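Local coordinates for transcription factor MBP1 (Magnaporthe oryzae, PDB 4UX5), which binds DNA through an N-terminal winged helix-turn-helix domain, the part present here, and probably activates transcription by RNA polymerase II, at residues Glu70-Lys73 with Asp74-Lys78. Numbering follows the deposited sequence.
Sequences EVQK and DQHEK. With nucleotides of chain C.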
# COMPACT_ATOMS: atom_id res chain seq x y z
N GLU A 70 -1.56 16.65 4.94
CA GLU A 70 -1.67 17.67 3.89
C GLU A 70 -1.84 17.06 2.50
O GLU A 70 -2.84 17.30 1.83
CB GLU A 70 -0.43 18.57 3.91
CG GLU A 70 -0.21 19.28 5.24
CD GLU A 70 1.15 19.93 5.33
OE1 GLU A 70 1.83 20.06 4.28
OE2 GLU A 70 1.55 20.32 6.45
N VAL A 71 -0.85 16.28 2.08
CA VAL A 71 -0.82 15.73 0.73
C VAL A 71 -1.97 14.76 0.46
O VAL A 71 -2.59 14.80 -0.61
CB VAL A 71 0.52 15.02 0.45
CG1 VAL A 71 0.57 14.51 -0.98
CG2 VAL A 71 1.69 15.96 0.73
N GLN A 72 -2.26 13.89 1.42
CA GLN A 72 -3.30 12.88 1.25
C GLN A 72 -4.71 13.47 1.19
O GLN A 72 -5.65 12.79 0.79
CB GLN A 72 -3.24 11.84 2.37
CG GLN A 72 -2.16 10.78 2.18
CD GLN A 72 -2.14 9.77 3.32
OE1 GLN A 72 -3.00 9.79 4.19
NE2 GLN A 72 -1.14 8.90 3.31
N LYS A 73 -4.85 14.73 1.60
CA LYS A 73 -6.16 15.37 1.62
C LYS A 73 -6.55 15.91 0.25
O LYS A 73 -7.59 16.55 0.10
CB LYS A 73 -6.18 16.50 2.66
CG LYS A 73 -6.07 16.01 4.09
CD LYS A 73 -7.17 15.00 4.40
CE LYS A 73 -7.00 14.40 5.78
NZ LYS A 73 -8.06 13.40 6.09
N ASP A 74 -5.71 15.64 -0.75
CA ASP A 74 -6.01 16.02 -2.13
C ASP A 74 -5.93 14.81 -3.04
O ASP A 74 -5.81 13.68 -2.57
CB ASP A 74 -5.04 17.11 -2.61
CG ASP A 74 -5.23 18.43 -1.89
OD1 ASP A 74 -6.37 18.74 -1.49
OD2 ASP A 74 -4.23 19.17 -1.72
N GLN A 75 -6.00 15.05 -4.34
CA GLN A 75 -5.88 14.00 -5.35
C GLN A 75 -4.52 13.31 -5.23
O GLN A 75 -3.48 13.96 -5.36
CB GLN A 75 -6.06 14.60 -6.74
CG GLN A 75 -6.64 13.65 -7.78
CD GLN A 75 -6.87 14.35 -9.11
OE1 GLN A 75 -6.52 15.52 -9.28
NE2 GLN A 75 -7.47 13.64 -10.06
N HIS A 76 -4.52 12.01 -4.97
CA HIS A 76 -3.27 11.29 -4.75
C HIS A 76 -3.37 9.79 -4.98
O HIS A 76 -4.46 9.21 -4.98
CB HIS A 76 -2.76 11.55 -3.33
CG HIS A 76 -3.52 10.80 -2.28
ND1 HIS A 76 -4.80 11.12 -1.90
CD2 HIS A 76 -3.17 9.73 -1.53
CE1 HIS A 76 -5.21 10.29 -0.97
NE2 HIS A 76 -4.24 9.43 -0.72
N GLU A 77 -2.21 9.16 -5.18
CA GLU A 77 -2.12 7.71 -5.34
C GLU A 77 -0.91 7.19 -4.57
O GLU A 77 0.22 7.64 -4.79
CB GLU A 77 -2.02 7.33 -6.82
CG GLU A 77 -1.71 5.86 -7.06
CD GLU A 77 -1.27 5.58 -8.49
OE1 GLU A 77 -1.18 6.54 -9.28
OE2 GLU A 77 -1.01 4.40 -8.81
N LYS A 78 -1.14 6.23 -3.68
CA LYS A 78 -0.05 5.65 -2.89
C LYS A 78 0.45 4.35 -3.50
O LYS A 78 -0.35 3.47 -3.86
CB LYS A 78 -0.51 5.42 -1.45
CG LYS A 78 -0.71 6.70 -0.66
CD LYS A 78 -1.35 6.43 0.68
CE LYS A 78 -2.80 6.01 0.53
NZ LYS A 78 -3.48 5.87 1.85
P DT C 11 -0.87 5.04 4.43
OP1 DT C 11 -2.07 4.90 3.57
OP2 DT C 11 -0.51 6.37 4.97
O5' DT C 11 -1.00 4.02 5.65
C5' DT C 11 -0.52 4.38 6.93
C4' DT C 11 -0.15 3.15 7.73
O4' DT C 11 1.24 2.85 7.52
C3' DT C 11 -0.32 3.30 9.24
O3' DT C 11 -1.48 2.60 9.67
C2' DT C 11 0.95 2.69 9.85
C1' DT C 11 1.73 2.17 8.64
N1 DT C 11 3.18 2.44 8.73
C2 DT C 11 4.03 1.45 9.16
O2 DT C 11 3.65 0.33 9.47
N3 DT C 11 5.36 1.81 9.22
C4 DT C 11 5.90 3.03 8.89
O4 DT C 11 7.10 3.26 8.97
C5 DT C 11 4.95 4.02 8.45
C6 DT C 11 3.65 3.69 8.39
O HOH W 1 -1.76 17.23 -2.78
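Gln72 and His76 pack against each other in the short connection that leads from a helix into a strand. CA of Gln72 sits over one face of the imidazole, 3.9 Å from the ring centroid and only 8° off the normal, a CH-pi contact; CG of Gln72 follows at 3.8 Å from NE2 of His76. The carboxamide, carried onward by an extended chain, is nearly parallel to the ring, the two planes 15° apart. His76 reaches this place because chi1 of 76° sets CG between its backbone N and carbonyl carbon, folding the ring back over the turn. There ND1 donates to Asp74 O at 2.8 Å, near the ring plane and almost in line with the carbonyl, which fixes the rotation of the imidazole. CG of Lys78 lies at the ring edge, in its plane.

Beyond the histidine, the side chains of Gln72 and Lys78 run roughly perpendicular to each other, with NE2 of Gln72 3.6 Å from CD of Lys78. Both end on one phosphate of the DNA, that of DT11 of chain C: Gln72 NE2 donates to OP2 at 3.1 Å, while Lys78, kinked at its third torsion, brings NZ to OP1. The amide and the ammonium thus take separate oxygens, and the lysine probably offsets part of the phosphate charge.

A type I turn from Val71 to Asp74 shapes the backbone beneath, closed by Asp74 N to Val71 O at 3.2 Å; a water weakly links that carbonyl to Asp74 OD2. Residues 72-76, begun by this turn, connect helix 60-71 to strand 77-79, whose antiparallel pairing with the central strand 88-91 is consistent with the wing hairpin of a winged helix-turn-helix domain; Glu77 pairs through its backbone with Trp90, and Val71 and His76 both touch Ile91.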